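Local structure of serine--tRNA ligase (Pyrococcus horikoshii, 2DQ0) at residues Leu24-Val27 against Lys28-Asp31; Lys45-Asn48 against Arg49-Glu53; Asn90-Glu93 against Glu94-Lys98; Asn108-His111 against Pro112-Val116. The protein is a class II aminoacyl-tRNA synthetase that attaches serine to tRNA(Ser), and probably also to tRNA(Sec), using ATP. One frame throughout, in Å; residues are numbered along the deposited sequence.

Contact 1. Residues Leu24-Val27 against Lys28-Asp31; sequences LEKV and KWVD
Lys26 lays its aliphatic chain along the indole of Trp29 at the turn that leads into helix 28-65, the first helix of the coiled-coil arm of the N-terminal, tRNA-binding domain. The two side chains run next to each other and point the same way. CG of Lys26 makes a CH-pi contact over the face of the six-membered ring of Trp29, 3.7 Å from its centroid. Beyond CG the lysine is fully extended, which carries CD and CE on past CZ3 and CH2 of the ring and delivers NZ to Tyr350 OH and the carbonyl of Arg105. Tyr102 meets the indole in an edge-to-face pair.

Among the backbone bonds, Val27 N reaches Leu24 O across the 3-10 segment, and Val30 N reaches Val27 O at 3.0 Å, so the i to i+3 pattern carries over from one segment to the next. Val30 itself packs on Pro11 and Val14 of helix 11-21.

A further polar contact joins a side chain to the backbone. Lys28 folds back over the turn, bent at its last torsion (chi4 -66°), and its NZ donates to Glu25 O at 2.7 Å from a position tilted 32° out of the carbonyl plane.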
# COMPACT_ATOMS: atom_id res chain seq x y z
N LEU A 24 18.14 28.34 -11.68
CA LEU A 24 19.29 28.97 -12.31
C LEU A 24 20.47 28.04 -12.56
O LEU A 24 21.17 28.17 -13.56
CB LEU A 24 19.73 30.18 -11.50
CG LEU A 24 18.83 31.40 -11.68
CD1 LEU A 24 17.51 31.21 -10.94
CD2 LEU A 24 19.56 32.63 -11.18
N GLU A 25 20.70 27.09 -11.68
CA GLU A 25 21.83 26.21 -11.88
C GLU A 25 21.64 25.33 -13.11
O GLU A 25 22.53 24.56 -13.47
CB GLU A 25 22.07 25.40 -10.60
CG GLU A 25 22.30 26.33 -9.38
CD GLU A 25 22.94 25.65 -8.17
OE1 GLU A 25 24.01 25.02 -8.34
OE2 GLU A 25 22.39 25.78 -7.06
N LYS A 26 20.49 25.47 -13.76
CA LYS A 26 20.20 24.69 -14.96
C LYS A 26 20.05 25.51 -16.23
O LYS A 26 19.78 24.96 -17.29
CB LYS A 26 18.93 23.85 -14.75
CG LYS A 26 19.17 22.59 -13.95
CD LYS A 26 17.88 21.84 -13.68
CE LYS A 26 18.18 20.54 -12.97
NZ LYS A 26 16.96 19.78 -12.67
N VAL A 27 20.23 26.81 -16.13
CA VAL A 27 20.14 27.63 -17.33
C VAL A 27 21.31 27.25 -18.25
O VAL A 27 21.14 27.11 -19.46
CB VAL A 27 20.19 29.15 -16.99
CG1 VAL A 27 21.58 29.54 -16.50
CG2 VAL A 27 19.80 29.96 -18.20
N LYS A 28 22.48 27.04 -17.66
CA LYS A 28 23.68 26.67 -18.42
C LYS A 28 23.53 25.40 -19.23
O LYS A 28 24.40 25.03 -20.01
CB LYS A 28 24.87 26.51 -17.47
CG LYS A 28 24.72 25.39 -16.45
CD LYS A 28 26.05 25.09 -15.79
CE LYS A 28 25.88 24.30 -14.50
NZ LYS A 28 25.18 25.10 -13.46
N TRP A 29 22.40 24.71 -19.05
CA TRP A 29 22.14 23.46 -19.76
C TRP A 29 21.62 23.67 -21.17
O TRP A 29 21.86 22.85 -22.06
CB TRP A 29 21.12 22.64 -18.99
CG TRP A 29 21.65 21.84 -17.86
CD1 TRP A 29 22.94 21.77 -17.42
CD2 TRP A 29 20.90 20.92 -17.05
NE1 TRP A 29 23.05 20.86 -16.40
CE2 TRP A 29 21.81 20.33 -16.15
CE3 TRP A 29 19.55 20.54 -17.01
CZ2 TRP A 29 21.42 19.37 -15.22
CZ3 TRP A 29 19.16 19.59 -16.09
CH2 TRP A 29 20.09 19.01 -15.20
N VAL A 30 20.89 24.76 -21.38
CA VAL A 30 20.33 25.04 -22.69
C VAL A 30 21.43 25.08 -23.75
O VAL A 30 21.27 24.54 -24.85
CB VAL A 30 19.60 26.37 -22.70
CG1 VAL A 30 18.90 26.58 -24.05
CG2 VAL A 30 18.61 26.38 -21.56
N ASP A 31 22.55 25.72 -23.42
CA ASP A 31 23.65 25.83 -24.35
C ASP A 31 24.34 24.49 -24.47
O ASP A 31 24.80 24.11 -25.56
CB ASP A 31 24.66 26.89 -23.89
CG ASP A 31 24.08 28.29 -23.91
OD1 ASP A 31 23.47 28.69 -24.92
OD2 ASP A 31 24.25 29.01 -22.90

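Contact 2. Residues Lys45-Asn48 against Arg49-Glu53; sequences KEIN and RLRHE
Arg49 curls back along the helix to meet Glu46, one turn earlier. Its chain bends at chi2 (-80°) and again at chi3, which brings the guanidinium beside the carboxylate instead of leading it out from the helix. Glu46 bends at its own chi2, and the two side chains travel together in the same direction. The salt bridge runs from Glu46 OE1 to Arg49 NH1 at 2.7 Å; NH2 of Arg49 lies 3.1 Å from the same oxygen, so a single carboxylate oxygen faces both terminal nitrogens, obliquely to the guanidinium. Arg49 N also donates to Lys45 O.

Leu50 comes one turn after Glu46, its CD1 4.1 Å from Glu46 OE2. Its backbone N is bonded to Glu46 O at 2.9 Å, while its side chain is buried against Arg84 and Leu88 of helix 72-103. Ile47 also packs on Leu88, and the pair belongs to the apolar seam of the antiparallel coiled coil that helices 28-65 and 72-103 form as the long arm of the enzyme.

Arg51 N donates to Ile47 O, and CD of Arg51 passes 4.1 Å from CG2 of Ile47. A bend at chi3 then swings the guanidinium over to Asn48, where Arg51 NH1 donates to Asn48 OD1 at 3.0 Å. The oxygen lies at the guanidinium edge, close to its plane, yet NH1 stands 48° out of the plane of the asparagine amide, and the bond is noticeably bent.

His52 N closes the next backbone bond, to Asn48 O at 2.9 Å, and its CB rests near that same carbonyl oxygen.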
# COMPACT_ATOMS: atom_id res chain seq x y z
N LYS A 45 25.81 13.85 -40.42
CA LYS A 45 26.02 14.29 -41.79
C LYS A 45 27.32 13.64 -42.29
O LYS A 45 27.44 13.27 -43.46
CB LYS A 45 26.11 15.82 -41.87
CG LYS A 45 25.92 16.37 -43.28
CD LYS A 45 24.61 15.86 -43.91
CE LYS A 45 24.34 16.47 -45.29
NZ LYS A 45 24.16 17.97 -45.25
N GLU A 46 28.28 13.48 -41.38
CA GLU A 46 29.56 12.83 -41.69
C GLU A 46 29.28 11.39 -42.12
O GLU A 46 29.82 10.92 -43.12
CB GLU A 46 30.45 12.80 -40.44
CG GLU A 46 31.86 13.35 -40.61
CD GLU A 46 32.73 12.53 -41.54
OE1 GLU A 46 32.52 12.62 -42.77
OE2 GLU A 46 33.62 11.80 -41.05
N ILE A 47 28.44 10.71 -41.35
CA ILE A 47 28.07 9.32 -41.63
C ILE A 47 27.48 9.17 -43.04
O ILE A 47 27.87 8.27 -43.80
CB ILE A 47 27.08 8.79 -40.55
CG1 ILE A 47 27.81 8.68 -39.20
CG2 ILE A 47 26.52 7.43 -40.97
CD1 ILE A 47 26.94 8.25 -38.01
N ASN A 48 26.55 10.04 -43.40
CA ASN A 48 25.98 9.95 -44.73
C ASN A 48 27.06 10.18 -45.79
O ASN A 48 27.10 9.51 -46.81
CB ASN A 48 24.85 10.96 -44.90
CG ASN A 48 23.60 10.54 -44.15
OD1 ASN A 48 23.42 9.35 -43.85
ND2 ASN A 48 22.73 11.50 -43.85
N ARG A 49 27.95 11.13 -45.52
CA ARG A 49 29.03 11.46 -46.44
C ARG A 49 29.78 10.16 -46.65
O ARG A 49 30.12 9.81 -47.78
CB ARG A 49 29.96 12.51 -45.80
CG ARG A 49 30.45 13.66 -46.71
CD ARG A 49 31.63 13.30 -47.64
NE ARG A 49 32.67 12.51 -46.98
CZ ARG A 49 33.24 12.81 -45.82
NH1 ARG A 49 32.87 13.90 -45.16
NH2 ARG A 49 34.17 12.01 -45.30
N LEU A 50 30.02 9.45 -45.56
CA LEU A 50 30.75 8.19 -45.64
C LEU A 50 29.95 7.10 -46.31
O LEU A 50 30.51 6.33 -47.09
CB LEU A 50 31.20 7.74 -44.25
CG LEU A 50 32.41 8.51 -43.69
CD1 LEU A 50 32.70 8.02 -42.27
CD2 LEU A 50 33.65 8.30 -44.61
N ARG A 51 28.64 7.03 -46.05
CA ARG A 51 27.82 6.00 -46.70
C ARG A 51 27.90 6.20 -48.22
O ARG A 51 28.04 5.23 -48.98
CB ARG A 51 26.36 6.07 -46.21
CG ARG A 51 26.20 5.57 -44.77
CD ARG A 51 24.78 5.65 -44.23
NE ARG A 51 23.82 5.07 -45.17
CZ ARG A 51 22.94 5.77 -45.87
NH1 ARG A 51 22.88 7.09 -45.73
NH2 ARG A 51 22.12 5.16 -46.72
N HIS A 52 27.87 7.46 -48.65
CA HIS A 52 27.95 7.81 -50.06
C HIS A 52 29.29 7.41 -50.67
O HIS A 52 29.36 6.93 -51.80
CB HIS A 52 27.76 9.31 -50.23
CG HIS A 52 27.70 9.74 -51.67
ND1 HIS A 52 26.53 9.79 -52.38
CD2 HIS A 52 28.68 10.12 -52.52
CE1 HIS A 52 26.79 10.18 -53.62
NE2 HIS A 52 28.09 10.38 -53.73
N GLU A 53 30.37 7.63 -49.91
CA GLU A 53 31.71 7.30 -50.38
C GLU A 53 31.80 5.78 -50.54
O GLU A 53 32.42 5.28 -51.48
CB GLU A 53 32.75 7.79 -49.37
CG GLU A 53 34.05 8.30 -49.99
CD GLU A 53 33.93 9.71 -50.57
OE1 GLU A 53 33.16 9.91 -51.54
OE2 GLU A 53 34.61 10.62 -50.05

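Contact 3. Residues Asn90-Glu93 against Glu94-Lys98; sequences NEVE and ELKKK
Glu93 and Lys97 face each other one helical turn apart. The backbone joins them firmly, Lys97 N donating to Glu93 O at 2.9 Å nearly in line with the carbonyl. Their charged ends stay looser: Glu93 OE1 and Lys97 NZ are 4.4 Å apart, too far for a salt bridge, though the opposite charges probably still attract.

Glu94 sends its side chain back beside Glu91. Its path is doubtful at CG, which the model sets too close to Glu91 O, but the carboxylate comes alongside the earlier residue, and OE2 of Glu94 lies 3.8 Å from CG of Glu91. The two carboxylates stand almost perpendicular, and each has its own lysine. OE1 of Glu94 forms a salt bridge with Lys98 NZ at 2.8 Å, one turn further on, whereas OE2 of Glu91 reaches across to Lys43.

Val92 is buried. Its CG1 touches CE of Lys96 at 3.9 Å, and its O accepts from Lys96 N at 3.1 Å.

All of this lies on helix 72-103, the returning helix of the coiled-coil arm. Val92 and Lys96 touch Trp40 of helix 28-65, and Lys98 touches Leu36 of that same helix.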
# COMPACT_ATOMS: atom_id res chain seq x y z
N ASN A 90 28.47 5.01 -32.85
CA ASN A 90 28.53 4.86 -31.42
C ASN A 90 28.78 6.20 -30.76
O ASN A 90 28.37 6.42 -29.62
CB ASN A 90 29.60 3.83 -31.05
CG ASN A 90 29.31 2.47 -31.66
OD1 ASN A 90 28.20 1.94 -31.52
ND2 ASN A 90 30.30 1.90 -32.34
N GLU A 91 29.45 7.11 -31.46
CA GLU A 91 29.68 8.43 -30.88
C GLU A 91 28.36 9.19 -30.87
O GLU A 91 28.10 9.99 -29.97
CB GLU A 91 30.73 9.21 -31.69
CG GLU A 91 32.19 8.84 -31.39
CD GLU A 91 33.20 9.56 -32.30
OE1 GLU A 91 34.39 9.16 -32.30
OE2 GLU A 91 32.83 10.52 -33.00
N VAL A 92 27.51 8.92 -31.86
CA VAL A 92 26.22 9.60 -31.94
C VAL A 92 25.28 9.06 -30.87
O VAL A 92 24.40 9.78 -30.40
CB VAL A 92 25.60 9.43 -33.33
CG1 VAL A 92 24.14 9.83 -33.31
CG2 VAL A 92 26.36 10.31 -34.32
N GLU A 93 25.45 7.81 -30.49
CA GLU A 93 24.61 7.27 -29.44
C GLU A 93 24.92 7.99 -28.14
O GLU A 93 24.03 8.57 -27.52
CB GLU A 93 24.86 5.78 -29.23
CG GLU A 93 24.11 4.86 -30.14
CD GLU A 93 24.34 3.42 -29.72
OE1 GLU A 93 24.04 3.10 -28.54
OE2 GLU A 93 24.82 2.61 -30.56
N GLU A 94 26.19 7.94 -27.73
CA GLU A 94 26.62 8.57 -26.49
C GLU A 94 26.14 10.01 -26.44
O GLU A 94 25.72 10.49 -25.38
CB GLU A 94 28.15 8.51 -26.35
CG GLU A 94 28.91 9.25 -27.45
CD GLU A 94 30.35 9.63 -27.06
OE1 GLU A 94 30.52 10.45 -26.12
OE2 GLU A 94 31.30 9.11 -27.69
N LEU A 95 26.17 10.70 -27.57
CA LEU A 95 25.71 12.08 -27.64
C LEU A 95 24.22 12.19 -27.32
O LEU A 95 23.81 13.06 -26.54
CB LEU A 95 26.01 12.64 -29.02
CG LEU A 95 27.11 13.71 -29.18
CD1 LEU A 95 28.24 13.54 -28.18
CD2 LEU A 95 27.61 13.62 -30.60
N LYS A 96 23.40 11.32 -27.91
CA LYS A 96 21.96 11.34 -27.64
C LYS A 96 21.72 11.07 -26.16
O LYS A 96 20.80 11.60 -25.54
CB LYS A 96 21.24 10.27 -28.47
CG LYS A 96 21.16 10.55 -29.96
CD LYS A 96 20.52 9.38 -30.72
CE LYS A 96 20.45 9.65 -32.22
NZ LYS A 96 19.98 8.46 -32.99
N LYS A 97 22.57 10.23 -25.59
CA LYS A 97 22.45 9.87 -24.20
C LYS A 97 22.63 11.10 -23.30
O LYS A 97 21.84 11.35 -22.40
CB LYS A 97 23.50 8.79 -23.89
CG LYS A 97 23.24 7.92 -22.66
CD LYS A 97 23.86 6.54 -22.86
CE LYS A 97 23.25 5.83 -24.08
NZ LYS A 97 23.88 4.51 -24.42
N LYS A 98 23.68 11.89 -23.57
CA LYS A 98 23.95 13.09 -22.78
C LYS A 98 22.86 14.13 -22.99
O LYS A 98 22.48 14.85 -22.07
CB LYS A 98 25.32 13.68 -23.15
CG LYS A 98 26.50 12.72 -22.96
CD LYS A 98 27.81 13.33 -23.48
CE LYS A 98 28.90 12.28 -23.72
NZ LYS A 98 29.98 12.77 -24.66

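Contact 4. Residues Asn108-His111 against Pro112-Val116; sequences NITH and PSVPV
Thr110 turns its CB toward Val114 across the mouth of a tight bend, although the placing of the nearest valine methyl, CG1, is uncertain. The hydroxyl of Thr110 is engaged elsewhere, bonded to OD2 of Asp17.

His111 begins the bend, a type I beta turn that runs to Val114. Val114 N donates to His111 O at 3.1 Å, the bond that closes such a turn, though the position of this oxygen is less certain. The imidazole adds a second tie from the same residue: Ser113 N donates to His111 ND1 at 2.7 Å, along a nearly straight line (169°), and lies at the edge of the ring close to its plane. CG is anti to the backbone N (chi1 -175°), which swings the ring forward over the turn and sets ND1 in front of that N-H. As an acceptor here, ND1 probably carries no proton. Pro112 occupies the second position of the turn, with its CD over one face of the imidazole and the two side chains crossing at about a right angle. OG of Ser113 is bonded to Lys354 NZ.

The turn belongs to the link between helix 72-103 of the arm and strand 124-129 of the catalytic core. Ile109, just ahead of it, packs on Leu13 and Val14 of helix 11-21, Trp317 of helix 316-333 meets the His111 ring edge to face, and Asn342 at the end of strand 338-342 makes a weak hydrogen bond to Ser113 O.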
# COMPACT_ATOMS: atom_id res chain seq x y z
N ASN A 108 8.85 21.36 -17.10
CA ASN A 108 7.94 21.77 -18.15
C ASN A 108 7.95 23.29 -18.23
O ASN A 108 8.14 23.97 -17.23
CB ASN A 108 6.52 21.28 -17.86
CG ASN A 108 5.69 21.16 -19.13
OD1 ASN A 108 4.55 20.69 -19.11
ND2 ASN A 108 6.27 21.58 -20.26
N ILE A 109 7.77 23.80 -19.45
CA ILE A 109 7.73 25.23 -19.67
C ILE A 109 6.39 25.69 -19.10
O ILE A 109 5.36 25.07 -19.37
CB ILE A 109 7.79 25.56 -21.16
CG1 ILE A 109 9.06 24.97 -21.77
CG2 ILE A 109 7.77 27.08 -21.36
CD1 ILE A 109 10.32 25.50 -21.14
N THR A 110 6.42 26.76 -18.32
CA THR A 110 5.22 27.30 -17.71
C THR A 110 4.36 28.03 -18.72
O THR A 110 4.86 28.56 -19.72
CB THR A 110 5.53 28.31 -16.58
OG1 THR A 110 6.04 29.53 -17.15
CG2 THR A 110 6.57 27.74 -15.60
N HIS A 111 3.06 28.05 -18.45
CA HIS A 111 2.10 28.73 -19.29
C HIS A 111 2.18 30.23 -19.00
O HIS A 111 2.57 30.67 -17.90
CB HIS A 111 0.70 28.21 -19.00
CG HIS A 111 -0.35 28.78 -19.90
ND1 HIS A 111 -0.84 30.06 -19.76
CD2 HIS A 111 -0.99 28.25 -20.97
CE1 HIS A 111 -1.74 30.29 -20.69
NE2 HIS A 111 -1.85 29.21 -21.44
N PRO A 112 1.83 31.05 -20.00
CA PRO A 112 1.88 32.51 -19.82
C PRO A 112 1.01 32.99 -18.66
O PRO A 112 1.32 34.01 -18.05
CB PRO A 112 1.40 33.02 -21.16
CG PRO A 112 1.99 32.01 -22.10
CD PRO A 112 1.62 30.72 -21.42
N SER A 113 -0.05 32.25 -18.35
CA SER A 113 -0.95 32.65 -17.28
C SER A 113 -0.45 32.42 -15.86
O SER A 113 -1.05 32.93 -14.90
CB SER A 113 -2.33 31.97 -17.45
OG SER A 113 -2.24 30.56 -17.39
N VAL A 114 0.63 31.66 -15.70
CA VAL A 114 1.11 31.43 -14.35
C VAL A 114 1.92 32.62 -13.92
O VAL A 114 2.86 33.03 -14.60
CB VAL A 114 1.93 30.09 -14.17
CG1 VAL A 114 2.12 29.39 -15.49
CG2 VAL A 114 3.29 30.35 -13.49
N PRO A 115 1.54 33.22 -12.78
CA PRO A 115 2.18 34.39 -12.17
C PRO A 115 3.61 34.08 -11.76
O PRO A 115 3.91 32.95 -11.40
CB PRO A 115 1.29 34.69 -10.98
CG PRO A 115 0.77 33.32 -10.59
CD PRO A 115 0.43 32.73 -11.94
N VAL A 116 4.48 35.09 -11.80
CA VAL A 116 5.87 34.88 -11.40
C VAL A 116 6.06 35.08 -9.90
O VAL A 116 5.47 35.97 -9.30
CB VAL A 116 6.82 35.83 -12.15
CG1 VAL A 116 8.28 35.45 -11.84
CG2 VAL A 116 6.55 35.74 -13.64

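From the N terminus, contact 1 comes first, in the turn where the chain leaves helix 11-21 and enters helix 28-65. Contact 2 lies further out on that helix. The chain then reverses, and contact 3 lies on the returning helix 72-103. Contact 4 closes a beta turn on the way to the catalytic core. All four are local and in series; none nests in or crosses another. Contacts 2 and 3 touch across the coiled coil through Ile47 CD1 and Val92 CG2, 4.3 Å apart. Contacts 1 and 4 both lie near the base of the arm, their centres about 18 Å apart, and both reach helix 11-21.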